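Local coordinates for invasion-associated protein (Mycobacterium tuberculosis, PDB 4LJ1), which probably binds peptidoglycan in the mycobacterial cell wall through an NlpC/p60 domain that has lost catalytic activity, at residues S49-Y54 with L108-V113. Residues are numbered along the deposited sequence; the frame is centred on the assembly and turned at random. Where two conformers were deposited one is given.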
# COMPACT_ATOMS: atom_id res chain seq x y z
N SER A 49 2.99 0.79 -5.50
CA SER A 49 1.75 0.26 -6.06
C SER A 49 1.80 -1.26 -6.22
O SER A 49 0.84 -1.98 -5.94
CB SER A 49 1.47 0.93 -7.41
OG SER A 49 0.97 2.23 -7.11
N GLY A 50 2.93 -1.75 -6.71
CA GLY A 50 3.10 -3.16 -6.92
C GLY A 50 3.01 -3.93 -5.61
O GLY A 50 2.40 -5.00 -5.56
N LEU A 51 3.61 -3.40 -4.55
CA LEU A 51 3.58 -4.07 -3.26
C LEU A 51 2.14 -4.14 -2.75
O LEU A 51 1.71 -5.19 -2.24
CB LEU A 51 4.45 -3.33 -2.25
CG LEU A 51 4.41 -3.89 -0.83
CD1 LEU A 51 5.01 -5.31 -0.75
CD2 LEU A 51 5.16 -2.95 0.12
N ILE A 52 1.41 -3.04 -2.83
CA ILE A 52 0.02 -3.01 -2.36
C ILE A 52 -0.85 -3.96 -3.16
O ILE A 52 -1.68 -4.68 -2.59
CB ILE A 52 -0.54 -1.55 -2.40
CG1 ILE A 52 0.14 -0.65 -1.41
CG2 ILE A 52 -2.04 -1.53 -2.21
CD1 ILE A 52 0.26 -1.19 -0.05
N GLN A 53 -0.66 -4.00 -4.47
CA GLN A 53 -1.40 -4.98 -5.29
C GLN A 53 -1.11 -6.41 -4.86
O GLN A 53 -2.03 -7.21 -4.73
CB GLN A 53 -1.08 -4.84 -6.77
CG GLN A 53 -1.65 -3.62 -7.47
CD GLN A 53 -1.39 -3.66 -8.96
OE1 GLN A 53 -0.39 -4.21 -9.42
NE2 GLN A 53 -2.32 -3.10 -9.75
N TYR A 54 0.16 -6.71 -4.63
CA TYR A 54 0.52 -8.05 -4.20
C TYR A 54 -0.17 -8.40 -2.88
O TYR A 54 -0.76 -9.47 -2.71
CB TYR A 54 2.05 -8.17 -4.04
CG TYR A 54 2.48 -9.53 -3.52
CD1 TYR A 54 2.34 -10.66 -4.32
CD2 TYR A 54 2.92 -9.70 -2.20
CE1 TYR A 54 2.68 -11.91 -3.84
CE2 TYR A 54 3.24 -10.96 -1.70
CZ TYR A 54 3.13 -12.06 -2.53
OH TYR A 54 3.44 -13.32 -2.06
N LEU A 108 3.88 -0.26 6.21
CA LEU A 108 4.72 -1.00 5.29
C LEU A 108 4.80 -0.17 4.00
O LEU A 108 3.78 0.12 3.39
CB LEU A 108 4.11 -2.38 5.00
CG LEU A 108 4.97 -3.29 4.14
CD1 LEU A 108 6.21 -3.75 4.86
CD2 LEU A 108 4.15 -4.49 3.64
N GLU A 109 6.03 0.20 3.64
CA GLU A 109 6.28 1.05 2.50
C GLU A 109 7.40 0.48 1.64
O GLU A 109 8.08 -0.47 2.03
CB GLU A 109 6.66 2.46 2.95
CG GLU A 109 7.97 2.50 3.71
CD GLU A 109 8.49 3.89 3.90
OE1 GLU A 109 7.97 4.83 3.26
OE2 GLU A 109 9.48 4.03 4.61
N VAL A 110 7.62 1.09 0.49
CA VAL A 110 8.81 0.81 -0.30
C VAL A 110 9.70 2.04 -0.25
O VAL A 110 9.34 3.09 -0.76
CB VAL A 110 8.50 0.42 -1.75
CG1 VAL A 110 9.78 -0.03 -2.44
CG2 VAL A 110 7.46 -0.68 -1.80
N GLY A 111 10.82 1.91 0.45
CA GLY A 111 11.91 2.88 0.42
C GLY A 111 12.94 2.40 -0.57
O GLY A 111 12.61 2.08 -1.69
N ASP A 112 14.20 2.28 -0.16
CA ASP A 112 15.17 1.58 -1.00
C ASP A 112 14.84 0.08 -1.09
O ASP A 112 15.20 -0.58 -2.07
CB ASP A 112 16.59 1.73 -0.48
CG ASP A 112 17.10 3.15 -0.57
OD1 ASP A 112 16.54 3.95 -1.36
OD2 ASP A 112 18.06 3.47 0.14
N VAL A 113 14.19 -0.44 -0.05
CA VAL A 113 13.64 -1.79 0.03
C VAL A 113 12.24 -1.71 0.65
O VAL A 113 11.87 -0.70 1.28
CB VAL A 113 14.56 -2.75 0.86
CG1 VAL A 113 15.93 -2.87 0.21
CG2 VAL A 113 14.67 -2.32 2.32
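Leu51 on helix 48-57 reaches the strand chiefly with one methyl, CD2, which settles between the side chains of Leu108 and Val110. It lies 3.8 Å from Val110 CG2 and 4.0 Å from Leu108 CD2, so one branch bridges two alternate residues of the strand. Leu51 CG stands anti to the backbone N (chi1 176°), and chi2 of 66° for CD1 puts CD2 anti to CA, the branch carried furthest out, 4.3 Å from Glu109 O. Val110 answers with CG2, the methyl anti to its own carbonyl carbon; besides CD2 it meets the root of the leucine, 4.0 Å from Leu51 CB. Leu108 comes in from the other flank, its side chain roughly perpendicular to that of Leu51, with CG as well as CD2 brushing the bridging methyl. The side chains meet by apolar van der Waals contact alone, with the carbonyl oxygen just beside the methyl. Between the two inward residues, Glu109 turns its side chain to the other face of the sheet, where its carboxylate takes a salt bridge from Arg120 and hydrogen bonds with Ser117 and Gln115. Val114, on strand 114-118, touches both leucines and widens the apolar patch, while Ile52 continues it onto Val98 and Leu100 of strand 97-103. The two segment axes come within 8.6 Å of each other at their closest, at 141°, nearer antiparallel than parallel. This is the helix-against-sheet core of the NlpC/p60 domain, the papain-like fold in which a central helix packs on one face of an antiparallel sheet.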